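Local coordinates for protein cycloalternan-forming enzyme (Listeria monocytogenes serovar 1/2a, PDB 5F7U) that belongs to glycosyl hydrolase family 31 and joins a TIM barrel to several beta-rich domains, among them a family 6 carbohydrate-binding module, at residues 348-353 and 591-596; 357-362 and 707-712; 612-617 and 718-723. The protein carries 1 engineered substitution. All coordinates share one frame; numbering follows the deposited sequence.

Contact 1: 348-353 and 591-596. With MG (magnesium ion), chain H.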
ATOM      1  N   ASN A 348       6.677  10.259  -5.530  1.00 13.81           N
ATOM      2  CA  ASN A 348       7.019  10.291  -6.941  1.00 14.40           C
ATOM      3  C   ASN A 348       8.544  10.321  -7.166  1.00 14.27           C
ATOM      4  O   ASN A 348       9.059   9.572  -8.003  1.00 14.07           O
ATOM      5  CB  ASN A 348       6.368  11.462  -7.665  1.00 15.12           C
ATOM      6  CG  ASN A 348       6.618  11.422  -9.146  1.00 16.15           C
ATOM      7  OD1 ASN A 348       6.179  10.498  -9.837  1.00 16.67           O
ATOM      8  ND2 ASN A 348       7.387  12.390  -9.642  1.00 17.17           N
ATOM      9  N   ASN A 349       9.239  11.178  -6.417  1.00 14.37           N
ATOM     10  CA  ASN A 349      10.706  11.276  -6.554  1.00 14.63           C
ATOM     11  C   ASN A 349      11.392   9.965  -6.200  1.00 14.64           C
ATOM     12  O   ASN A 349      12.339   9.560  -6.861  1.00 15.14           O
ATOM     13  CB  ASN A 349      11.263  12.466  -5.753  1.00 15.12           C
ATOM     14  CG  ASN A 349      10.776  13.799  -6.292  1.00 15.94           C
ATOM     15  OD1 ASN A 349      10.323  13.875  -7.434  1.00 16.56           O
ATOM     16  ND2 ASN A 349      10.849  14.856  -5.475  1.00 15.97           N
ATOM     17  N   TYR A 350      10.890   9.287  -5.168  1.00 14.18           N
ATOM     18  CA  TYR A 350      11.375   7.971  -4.814  1.00 14.33           C
ATOM     19  C   TYR A 350      11.184   7.009  -6.005  1.00 14.48           C
ATOM     20  O   TYR A 350      12.080   6.227  -6.309  1.00 14.46           O
ATOM     21  CB  TYR A 350      10.673   7.481  -3.531  1.00 14.17           C
ATOM     22  CG  TYR A 350      10.818   5.998  -3.306  1.00 14.08           C
ATOM     23  CD1 TYR A 350      12.027   5.458  -2.846  1.00 14.41           C
ATOM     24  CD2 TYR A 350       9.773   5.127  -3.599  1.00 14.26           C
ATOM     25  CE1 TYR A 350      12.182   4.096  -2.658  1.00 14.27           C
ATOM     26  CE2 TYR A 350       9.921   3.737  -3.435  1.00 14.09           C
ATOM     27  CZ  TYR A 350      11.127   3.239  -2.958  1.00 14.33           C
ATOM     28  OH  TYR A 350      11.300   1.885  -2.825  1.00 14.49           O
ATOM     29  N   THR A 351      10.031   7.072  -6.668  1.00 14.68           N
ATOM     30  CA  THR A 351       9.797   6.190  -7.826  1.00 15.56           C
ATOM     31  C   THR A 351      10.653   6.564  -9.041  1.00 15.87           C
ATOM     32  O   THR A 351      10.927   5.711  -9.894  1.00 16.24           O
ATOM     33  CB  THR A 351       8.312   6.060  -8.218  1.00 15.78           C
ATOM     34  OG1 THR A 351       7.828   7.322  -8.697  1.00 16.88           O
ATOM     35  CG2 THR A 351       7.501   5.528  -7.041  1.00 16.10           C
ATOM     36  N   ASP A 352      11.107   7.817  -9.105  1.00 15.94           N
ATOM     37  CA  ASP A 352      12.098   8.185 -10.117  1.00 16.70           C
ATOM     38  C   ASP A 352      13.369   7.363  -9.915  1.00 16.44           C
ATOM     39  O   ASP A 352      14.044   6.980 -10.886  1.00 16.61           O
ATOM     40  CB  ASP A 352      12.488   9.653 -10.020  1.00 17.61           C
ATOM     41  CG  ASP A 352      11.421  10.586 -10.519  1.00 18.52           C
ATOM     42  OD1 ASP A 352      10.573  10.222 -11.365  1.00 18.66           O
ATOM     43  OD2 ASP A 352      11.445  11.737 -10.068  1.00 19.62           O
ATOM     44  N   ILE A 353      13.688   7.096  -8.651  1.00 15.19           N
ATOM     45  CA  ILE A 353      14.927   6.408  -8.304  1.00 15.05           C
ATOM     46  C   ILE A 353      14.764   4.891  -8.474  1.00 14.92           C
ATOM     47  O   ILE A 353      15.657   4.234  -9.023  1.00 15.28           O
ATOM     48  CB  ILE A 353      15.409   6.768  -6.875  1.00 15.06           C
ATOM     49  CG1 ILE A 353      15.717   8.280  -6.764  1.00 15.44           C
ATOM     50  CG2 ILE A 353      16.632   5.928  -6.479  1.00 15.13           C
ATOM     51  CD1 ILE A 353      15.666   8.787  -5.333  1.00 16.00           C
ATOM     52  N   GLY A 591      11.491  -1.290  -5.704  1.00 13.03           N
ATOM     53  CA  GLY A 591      11.278  -1.681  -7.119  1.00 13.30           C
ATOM     54  C   GLY A 591      10.159  -2.693  -7.303  1.00 13.00           C
ATOM     55  O   GLY A 591       9.724  -2.916  -8.436  1.00 13.22           O
ATOM     56  N   ALA A 592       9.684  -3.309  -6.210  1.00 12.58           N
ATOM     57  CA  ALA A 592       8.557  -4.255  -6.305  1.00 12.60           C
ATOM     58  C   ALA A 592       7.398  -3.657  -7.106  1.00 12.54           C
ATOM     59  O   ALA A 592       6.718  -4.357  -7.856  1.00 12.62           O
ATOM     60  CB  ALA A 592       8.066  -4.630  -4.923  1.00 12.52           C
ATOM     61  N   GLN A 593       7.194  -2.354  -6.943  1.00 12.50           N
ATOM     62  CA  GLN A 593       6.064  -1.664  -7.565  1.00 12.61           C
ATOM     63  C   GLN A 593       6.030  -1.758  -9.092  1.00 13.08           C
ATOM     64  O   GLN A 593       4.959  -1.593  -9.673  1.00 12.86           O
ATOM     65  CB  GLN A 593       6.027  -0.194  -7.110  1.00 12.78           C
ATOM     66  CG  GLN A 593       7.206   0.639  -7.621  1.00 12.99           C
ATOM     67  CD  GLN A 593       8.410   0.654  -6.688  1.00 12.95           C
ATOM     68  OE1 GLN A 593       8.564  -0.187  -5.806  1.00 13.14           O
ATOM     69  NE2 GLN A 593       9.272   1.642  -6.884  1.00 13.36           N
ATOM     70  N   LYS A 594       7.164  -2.041  -9.734  1.00 13.46           N
ATOM     71  CA  LYS A 594       7.182  -2.154 -11.209  1.00 14.51           C
ATOM     72  C   LYS A 594       6.409  -3.377 -11.700  1.00 14.44           C
ATOM     73  O   LYS A 594       6.065  -3.452 -12.884  1.00 14.75           O
ATOM     74  CB  LYS A 594       8.624  -2.247 -11.727  1.00 15.62           C
ATOM     75  CG  LYS A 594       9.456  -0.998 -11.450  1.00 17.00           C
ATOM     76  CD  LYS A 594      10.812  -1.046 -12.140  1.00 18.70           C
ATOM     77  CE  LYS A 594      11.867  -1.727 -11.310  1.00 20.10           C
ATOM     78  NZ  LYS A 594      13.067  -1.892 -12.194  1.00 21.56           N
ATOM     79  N   SER A 595       6.130  -4.333 -10.813  1.00 14.06           N
ATOM     80  CA  SER A 595       5.719  -5.665 -11.277  1.00 14.19           C
ATOM     81  C   SER A 595       4.432  -6.224 -10.638  1.00 14.10           C
ATOM     82  O   SER A 595       4.452  -7.291 -10.032  1.00 14.43           O
ATOM     83  CB  SER A 595       6.902  -6.647 -11.117  1.00 14.67           C
ATOM     84  OG  SER A 595       8.039  -6.175 -11.852  1.00 15.21           O
ATOM     85  N   GLY A 596       3.322  -5.501 -10.781  1.00 13.99           N
ATOM     86  CA  GLY A 596       1.994  -6.075 -10.500  1.00 13.40           C
ATOM     87  C   GLY A 596       1.424  -5.833  -9.110  1.00 12.89           C
ATOM     88  O   GLY A 596       1.808  -4.877  -8.417  1.00 12.93           O
TER
HETATM   89 MG    MG H1102      10.184  15.520  -8.824  1.00 14.67          MG
HETATM   90  O   HOH W   1       8.222  15.195  -9.097  1.00 17.22           O
HETATM   91  O   HOH W   2       9.719  16.940  -7.413  1.00 17.09           O
HETATM   92  O   HOH W   3       9.068   0.374  -3.068  1.00 13.32           O
HETATM   93  O   HOH W   4      10.594  14.212 -10.317  1.00 18.70           O
HETATM   94  O   HOH W   5      10.140  16.997 -10.346  1.00 17.28           O
HETATM   95  O   HOH W   6      12.212  15.853  -8.375  1.00 15.02           O
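The side-chain nitrogen of Gln-593, NE2, lies beside Tyr-350 and donates to two acceptors where helix 343-354 runs out, Gly-355 O and Thr-354 OG1. Across the contact its nearest neighbour is CE2 of the Tyr-350 ring, 4.1 Å from NE2, and CG2 of Thr-351 comes next, 4.3 Å from NE2. The amide is turned by 35° from the plane of the ring. Gln-593 reaches this place through a folded chain: chi1 of 67° tucks CG in over the main chain, flanked by N and C, and the chain's one bend, at chi2, turns the amide toward the helix. Its other branch, OE1, accepts 2.8 Å from water 3, and that water accepts a hydrogen bond from the phenol OH of Tyr-350, with OH 2.7 Å from the water oxygen. A single water thus ties tyrosine to glutamine, while Gly-591 N adds a weak bond to OE1 that closes the turn on itself.

On the helix, Thr-351 OG1 donates a hydrogen bond to Asn-348 O, 2.7 Å away, and also meets Lys-356 NZ. Farther from the loop, Asn-349 OD1 binds a magnesium ion at 2.2 Å, the one protein ligand beside five waters. Asn-348 ND2, Asn-349 ND2 and Asp-352 OD2 each hold one of those waters; the carboxylate probably helps to balance the ion's charge, shared with Lys-356, which pairs with OD1.

Helix 343-354 leads into the TIM barrel. Phe-290 stacks on the Tyr-350 ring and Tyr-300 meets it edge to face, while Ile-338, the last residue of strand 333-338, packs against Asn-349, Tyr-350 and Ile-353; the 591-596 loop, between barrel strands 584-585 and 597-599, rests its alanine and serine on helix 555-577.

Contact 2: 357-362 and 707-712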
ATOM      1  N   THR A 357       5.380   2.415 -10.783  1.00 13.75           N
ATOM      2  CA  THR A 357       4.373   1.386 -10.924  1.00 13.36           C
ATOM      3  C   THR A 357       4.037   1.198 -12.404  1.00 13.46           C
ATOM      4  O   THR A 357       3.881   2.171 -13.133  1.00 13.84           O
ATOM      5  CB  THR A 357       3.105   1.806 -10.159  1.00 13.18           C
ATOM      6  OG1 THR A 357       3.363   1.659  -8.760  1.00 12.57           O
ATOM      7  CG2 THR A 357       1.927   0.929 -10.494  1.00 13.07           C
ATOM      8  N   THR A 358       3.919  -0.057 -12.835  1.00 13.29           N
ATOM      9  CA  THR A 358       3.466  -0.338 -14.206  1.00 13.64           C
ATOM     10  C   THR A 358       1.940  -0.386 -14.244  1.00 13.39           C
ATOM     11  O   THR A 358       1.335  -1.200 -13.546  1.00 12.92           O
ATOM     12  CB  THR A 358       4.033  -1.690 -14.694  1.00 14.00           C
ATOM     13  OG1 THR A 358       5.460  -1.631 -14.642  1.00 14.28           O
ATOM     14  CG2 THR A 358       3.583  -2.002 -16.135  1.00 14.55           C
ATOM     15  N   LEU A 359       1.330   0.462 -15.064  1.00 13.88           N
ATOM     16  CA  LEU A 359      -0.138   0.407 -15.221  1.00 13.98           C
ATOM     17  C   LEU A 359      -0.615  -0.982 -15.612  1.00 14.33           C
ATOM     18  O   LEU A 359      -0.131  -1.572 -16.587  1.00 15.23           O
ATOM     19  CB  LEU A 359      -0.634   1.439 -16.247  1.00 14.39           C
ATOM     20  CG  LEU A 359      -2.160   1.484 -16.440  1.00 14.43           C
ATOM     21  CD1 LEU A 359      -2.905   1.880 -15.165  1.00 14.24           C
ATOM     22  CD2 LEU A 359      -2.481   2.432 -17.591  1.00 15.17           C
ATOM     23  N   LEU A 360      -1.584  -1.496 -14.862  1.00 14.10           N
ATOM     24  CA  LEU A 360      -2.207  -2.785 -15.167  1.00 14.25           C
ATOM     25  C   LEU A 360      -3.501  -2.573 -15.940  1.00 14.72           C
ATOM     26  O   LEU A 360      -4.078  -1.493 -15.843  1.00 14.82           O
ATOM     27  CB  LEU A 360      -2.503  -3.511 -13.848  1.00 13.87           C
ATOM     28  CG  LEU A 360      -1.274  -3.884 -12.992  1.00 13.60           C
ATOM     29  CD1 LEU A 360      -1.761  -4.585 -11.742  1.00 13.22           C
ATOM     30  CD2 LEU A 360      -0.251  -4.766 -13.725  1.00 13.95           C
ATOM     31  N   PRO A 361      -3.962  -3.594 -16.699  1.00 15.36           N
ATOM     32  CA  PRO A 361      -5.271  -3.461 -17.353  1.00 15.71           C
ATOM     33  C   PRO A 361      -6.405  -3.253 -16.378  1.00 15.33           C
ATOM     34  O   PRO A 361      -6.299  -3.624 -15.202  1.00 14.74           O
ATOM     35  CB  PRO A 361      -5.464  -4.773 -18.119  1.00 16.27           C
ATOM     36  CG  PRO A 361      -4.341  -5.642 -17.775  1.00 16.47           C
ATOM     37  CD  PRO A 361      -3.322  -4.898 -16.977  1.00 15.71           C
ATOM     38  N   LYS A 362      -7.488  -2.648 -16.873  1.00 15.61           N
ATOM     39  CA  LYS A 362      -8.644  -2.366 -16.035  1.00 15.78           C
ATOM     40  C   LYS A 362      -9.213  -3.580 -15.318  1.00 15.27           C
ATOM     41  O   LYS A 362      -9.706  -3.465 -14.196  1.00 14.85           O
ATOM     42  CB  LYS A 362      -9.734  -1.689 -16.860  1.00 16.95           C
ATOM     43  CG  LYS A 362     -10.837  -1.096 -15.989  1.00 17.87           C
ATOM     44  CD  LYS A 362     -11.475   0.067 -16.732  1.00 19.58           C
ATOM     45  CE  LYS A 362     -12.786  -0.271 -17.338  1.00 21.27           C
ATOM     46  NZ  LYS A 362     -13.151   1.025 -18.042  1.00 21.96           N
ATOM     47  N   THR A 707      -8.705   5.707 -13.345  1.00 14.20           N
ATOM     48  CA  THR A 707      -7.943   6.945 -13.538  1.00 14.38           C
ATOM     49  C   THR A 707      -6.927   7.107 -12.408  1.00 13.99           C
ATOM     50  O   THR A 707      -5.791   7.534 -12.651  1.00 14.27           O
ATOM     51  CB  THR A 707      -8.867   8.178 -13.648  1.00 14.72           C
ATOM     52  OG1 THR A 707      -9.729   8.004 -14.771  1.00 15.02           O
ATOM     53  CG2 THR A 707      -8.068   9.479 -13.869  1.00 15.04           C
ATOM     54  N   ALA A 708      -7.329   6.770 -11.184  1.00 13.68           N
ATOM     55  CA  ALA A 708      -6.378   6.830 -10.057  1.00 13.38           C
ATOM     56  C   ALA A 708      -5.226   5.842 -10.246  1.00 13.69           C
ATOM     57  O   ALA A 708      -4.081   6.158  -9.918  1.00 13.94           O
ATOM     58  CB  ALA A 708      -7.076   6.596  -8.721  1.00 12.86           C
ATOM     59  N   ALA A 709      -5.518   4.671 -10.803  1.00 13.79           N
ATOM     60  CA  ALA A 709      -4.466   3.684 -11.089  1.00 14.25           C
ATOM     61  C   ALA A 709      -3.431   4.253 -12.079  1.00 15.11           C
ATOM     62  O   ALA A 709      -2.219   4.089 -11.894  1.00 15.10           O
ATOM     63  CB  ALA A 709      -5.075   2.394 -11.623  1.00 14.21           C
ATOM     64  N   LYS A 710      -3.905   4.970 -13.089  1.00 15.87           N
ATOM     65  CA  LYS A 710      -3.015   5.610 -14.051  1.00 17.36           C
ATOM     66  C   LYS A 710      -2.205   6.720 -13.394  1.00 17.40           C
ATOM     67  O   LYS A 710      -1.030   6.883 -13.713  1.00 17.00           O
ATOM     68  CB  LYS A 710      -3.825   6.152 -15.247  1.00 18.77           C
ATOM     69  CG  LYS A 710      -3.053   6.995 -16.256  1.00 21.22           C
ATOM     70  CD  LYS A 710      -2.193   6.161 -17.180  1.00 23.03           C
ATOM     71  CE  LYS A 710      -2.097   6.758 -18.583  1.00 24.83           C
ATOM     72  NZ  LYS A 710      -1.878   8.235 -18.607  1.00 25.83           N
ATOM     73  N   ASP A 711      -2.833   7.463 -12.478  1.00 17.64           N
ATOM     74  CA  ASP A 711      -2.134   8.530 -11.749  1.00 18.74           C
ATOM     75  C   ASP A 711      -1.005   7.976 -10.876  1.00 17.83           C
ATOM     76  O   ASP A 711       0.027   8.626 -10.692  1.00 17.85           O
ATOM     77  CB  ASP A 711      -3.084   9.366 -10.902  1.00 20.46           C
ATOM     78  CG  ASP A 711      -2.527  10.770 -10.615  1.00 23.54           C
ATOM     79  OD1 ASP A 711      -1.927  11.384 -11.528  1.00 25.86           O
ATOM     80  OD2 ASP A 711      -2.714  11.263  -9.488  1.00 26.11           O
ATOM     81  N   THR A 712      -1.197   6.771 -10.344  1.00 16.72           N
ATOM     82  CA  THR A 712      -0.082   6.090  -9.647  1.00 16.21           C
ATOM     83  C   THR A 712       1.091   5.863 -10.605  1.00 16.96           C
ATOM     84  O   THR A 712       2.246   6.153 -10.277  1.00 17.10           O
ATOM     85  CB  THR A 712      -0.512   4.727  -9.088  1.00 15.42           C
ATOM     86  OG1 THR A 712      -1.491   4.910  -8.070  1.00 15.18           O
ATOM     87  CG2 THR A 712       0.715   3.993  -8.494  1.00 15.46           C
TER
HETATM   88  O   HOH W   7       4.664   4.929  -9.618  1.00 16.50           O
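Leu-359 and Thr-357 point from the loop 357-362 onto helix 702-715, and between them they make the close part of this contact. With CG anti to the backbone N (chi1 -178°), Leu-359 extends straight at the helix and spreads its two methyls over it. CD1 lies against the backbone, 3.9 Å from Ala-709 C, and also reaches the methyl of Ala-709, CD1 to CB 4.2 Å. CD2 goes to the aliphatic part of Lys-710, whose CD is 3.8 Å from it. Thr-357 meets Thr-712, about one turn before the helix ends, through a methyl: CG2 of Thr-712 is 3.5 Å from OG1 of Thr-357 and touches its CB as well. The hydroxyl of Thr-712 faces other partners, Lys-717 O and Ser-626 OG.

The looser side is polar. Beside the threonine pair the backbones stay apart, and water 7 spans them, accepting from Thr-357 N at 2.9 Å and donating to Thr-712 O at 2.8 Å. At the partly exposed margin, Lys-710 bends away past the leucine, so that NZ forms a salt bridge with Asp-714 and a cation-pi contact with Tyr-841.

The loop is the lead-in to the first barrel strand, 367-369; Tyr-706 and Ala-713 of helix 702-715, with Tyr-627, also pack on Leu-359, strand 835-842 contributes Tyr-841, and helix 555-577 takes Thr-358 and Leu-360.

Contact 3: 612-617 and 718-723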
ATOM      1  N   ALA A 612      -4.775  -4.969  11.071  1.00 11.64           N
ATOM      2  CA  ALA A 612      -3.386  -5.116  10.621  1.00 11.69           C
ATOM      3  C   ALA A 612      -3.287  -5.027   9.086  1.00 11.70           C
ATOM      4  O   ALA A 612      -2.338  -4.448   8.551  1.00 11.57           O
ATOM      5  CB  ALA A 612      -2.798  -6.419  11.127  1.00 11.91           C
ATOM      6  N   SER A 613      -4.279  -5.574   8.372  1.00 11.99           N
ATOM      7  CA  SER A 613      -4.306  -5.476   6.915  1.00 12.04           C
ATOM      8  C   SER A 613      -4.356  -4.008   6.468  1.00 11.70           C
ATOM      9  O   SER A 613      -3.640  -3.606   5.543  1.00 11.14           O
ATOM     10  CB  SER A 613      -5.531  -6.219   6.357  1.00 12.43           C
ATOM     11  OG  SER A 613      -5.486  -7.603   6.678  1.00 13.97           O
ATOM     12  N   LEU A 614      -5.195  -3.219   7.129  1.00 11.71           N
ATOM     13  CA  LEU A 614      -5.292  -1.816   6.741  1.00 11.93           C
ATOM     14  C   LEU A 614      -3.951  -1.083   6.982  1.00 11.72           C
ATOM     15  O   LEU A 614      -3.510  -0.292   6.143  1.00 11.44           O
ATOM     16  CB  LEU A 614      -6.496  -1.132   7.407  1.00 12.76           C
ATOM     17  CG  LEU A 614      -6.794   0.332   7.070  1.00 13.42           C
ATOM     18  CD1 LEU A 614      -6.761   0.600   5.558  1.00 13.51           C
ATOM     19  CD2 LEU A 614      -8.152   0.685   7.653  1.00 13.69           C
ATOM     20  N   LYS A 615      -3.293  -1.373   8.113  1.00 11.49           N
ATOM     21  CA  LYS A 615      -1.949  -0.808   8.350  1.00 11.51           C
ATOM     22  C   LYS A 615      -0.960  -1.203   7.258  1.00 11.26           C
ATOM     23  O   LYS A 615      -0.151  -0.363   6.769  1.00 11.24           O
ATOM     24  CB  LYS A 615      -1.438  -1.217   9.736  1.00 11.56           C
ATOM     25  CG  LYS A 615      -2.292  -0.595  10.851  1.00 12.18           C
ATOM     26  CD  LYS A 615      -1.877  -1.137  12.211  1.00 12.77           C
ATOM     27  CE  LYS A 615      -2.944  -0.866  13.252  1.00 13.63           C
ATOM     28  NZ  LYS A 615      -2.567  -1.441  14.598  1.00 14.40           N
ATOM     29  N   ALA A 616      -1.050  -2.462   6.834  1.00 11.00           N
ATOM     30  CA  ALA A 616      -0.177  -2.987   5.788  1.00 10.76           C
ATOM     31  C   ALA A 616      -0.403  -2.249   4.463  1.00 10.63           C
ATOM     32  O   ALA A 616       0.559  -1.885   3.795  1.00 10.43           O
ATOM     33  CB  ALA A 616      -0.409  -4.486   5.610  1.00 10.89           C
ATOM     34  N   GLY A 617      -1.671  -2.010   4.094  1.00 10.38           N
ATOM     35  CA  GLY A 617      -1.971  -1.273   2.850  1.00 10.50           C
ATOM     36  C   GLY A 617      -1.531   0.182   2.899  1.00 10.56           C
ATOM     37  O   GLY A 617      -1.008   0.714   1.911  1.00 10.30           O
ATOM     38  N   SER A 718      -0.184   7.153  -4.796  1.00 14.40           N
ATOM     39  CA  SER A 718      -0.834   5.875  -4.499  1.00 13.40           C
ATOM     40  C   SER A 718      -2.344   6.019  -4.446  1.00 12.96           C
ATOM     41  O   SER A 718      -2.860   7.098  -4.157  1.00 12.73           O
ATOM     42  CB  SER A 718      -0.302   5.307  -3.178  1.00 13.20           C
ATOM     43  OG  SER A 718       1.080   4.995  -3.346  1.00 13.44           O
ATOM     44  N   MET A 719      -3.047   4.919  -4.727  1.00 12.78           N
ATOM     45  CA  MET A 719      -4.512   4.930  -4.782  1.00 12.74           C
ATOM     46  C   MET A 719      -5.165   5.110  -3.414  1.00 13.04           C
ATOM     47  O   MET A 719      -6.153   5.841  -3.276  1.00 13.21           O
ATOM     48  CB  MET A 719      -5.020   3.654  -5.440  1.00 12.63           C
ATOM     49  CG  MET A 719      -4.758   3.660  -6.940  1.00 12.81           C
ATOM     50  SD  MET A 719      -4.994   2.034  -7.655  1.00 13.07           S
ATOM     51  CE  MET A 719      -6.772   1.990  -7.769  1.00 12.91           C
ATOM     52  N   MET A 720      -4.600   4.445  -2.406  1.00 12.88           N
ATOM     53  CA  MET A 720      -5.148   4.508  -1.059  1.00 12.92           C
ATOM     54  C   MET A 720      -4.074   5.095  -0.175  1.00 12.37           C
ATOM     55  O   MET A 720      -2.977   4.550  -0.152  1.00 12.90           O
ATOM     56  CB  MET A 720      -5.492   3.088  -0.597  1.00 13.91           C
ATOM     57  CG  MET A 720      -6.009   3.027   0.825  1.00 14.95           C
ATOM     58  SD  MET A 720      -6.444   1.360   1.385  1.00 16.99           S
ATOM     59  CE  MET A 720      -4.866   0.569   1.131  1.00 14.94           C
ATOM     60  N   ARG A 721      -4.360   6.197   0.531  1.00 11.64           N
ATOM     61  CA  ARG A 721      -3.302   6.908   1.269  1.00 11.40           C
ATOM     62  C   ARG A 721      -3.695   7.243   2.703  1.00 11.15           C
ATOM     63  O   ARG A 721      -4.813   7.666   2.971  1.00 10.65           O
ATOM     64  CB  ARG A 721      -2.912   8.221   0.543  1.00 11.85           C
ATOM     65  CG  ARG A 721      -2.410   8.027  -0.881  1.00 11.87           C
ATOM     66  CD  ARG A 721      -2.075   9.324  -1.637  1.00 12.07           C
ATOM     67  NE  ARG A 721      -3.167  10.313  -1.586  1.00 12.14           N
ATOM     68  CZ  ARG A 721      -4.354  10.174  -2.179  1.00 12.27           C
ATOM     69  NH1 ARG A 721      -5.284  11.131  -2.050  1.00 12.46           N
ATOM     70  NH2 ARG A 721      -4.619   9.093  -2.920  1.00 12.50           N
ATOM     71  N   GLN A 722      -2.726   7.108   3.601  1.00 11.09           N
ATOM     72  CA  GLN A 722      -2.890   7.490   5.008  1.00 11.42           C
ATOM     73  C   GLN A 722      -3.075   9.027   5.005  1.00 11.67           C
ATOM     74  O   GLN A 722      -2.518   9.731   4.124  1.00 11.68           O
ATOM     75  CB  GLN A 722      -1.619   7.062   5.751  1.00 11.82           C
ATOM     76  CG  GLN A 722      -1.712   7.022   7.283  1.00 11.78           C
ATOM     77  CD  GLN A 722      -1.544   8.412   7.894  1.00 12.15           C
ATOM     78  OE1 GLN A 722      -0.843   9.249   7.345  1.00 12.62           O
ATOM     79  NE2 GLN A 722      -2.205   8.665   9.021  1.00 12.25           N
ATOM     80  N   MET A 723      -3.830   9.556   5.976  1.00 11.78           N
ATOM     81  CA  MET A 723      -4.264  10.966   5.899  1.00 12.43           C
ATOM     82  C   MET A 723      -3.127  11.979   5.842  1.00 12.68           C
ATOM     83  O   MET A 723      -3.235  13.002   5.163  1.00 12.92           O
ATOM     84  CB  MET A 723      -5.219  11.323   7.049  1.00 12.89           C
ATOM     85  CG  MET A 723      -6.540  10.545   7.086  1.00 13.07           C
ATOM     86  SD  MET A 723      -7.572  10.663   5.621  1.00 13.88           S
ATOM     87  CE  MET A 723      -7.859  12.439   5.560  1.00 13.73           C
TER
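Met-720 reaches from the edge strand 720-721 of the antiparallel sheet in the family 31 C-terminal domain to Gly-617 and Leu-614 on helix 607-622, the TIM-barrel helix that links parallel strands 597-599 and 628-631. The contact is thus a small apolar seam between the barrel and the domain that follows it.

The shape of the methionine decides the fit. Its first two torsions are both fully extended, with CG anti to the backbone N (chi1 177°), which carries SD straight out from the strand. The chain then turns at chi3 (58°) and lays the terminal methyl on the helix backbone. Leu-614 comes from one helical turn earlier. Its CG is also anti to the backbone N, and CD1 ends 4.3 Å from Met-720 SD, a loose apolar touch beside the sulfur. Tyr-740 of the next strand touches both side chains, and Trp-628 of the barrel also packs on the methionine.

Arg-721, the next residue along the strand, points away from the helix and folds back on its own chain. NH2 donates to Ser-718 O at 2.9 Å, with an N-H...O angle of 152° and the acceptor close to the guanidinium plane; Asp-726 and Gly-743 O take NH1, so the group is fixed from more than one direction. Beyond it, Gln-722 sits at the N-cap of helix 723-726 and its OE1 accepts from Ala-724 N.

Because Gly-617 has no side chain, the Met-720 methyl can rest directly on the main chain: CE is 3.8 Å from both CA and C of Gly-617.

All three contacts are buried in and around the TIM barrel, and contact 2 lies between the other two in the network of touches. Its loop meets the 591-596 turn of contact 1 through a probable hydrogen bond, Lys-594 O to Thr-358 OG1 at 2.6 Å; their centres are about 13 Å apart. Its helix leads along the chain into the strand of contact 3, and Met-719 folds back on it, SD 3.8 Å from Ala-709 CA, although the centres are about 17 Å apart. Contacts 1 and 3 do not touch, with nearest atoms about 7 Å apart. Among the three, the magnesium ion belongs to contact 1, bound on the helix 343-354 side.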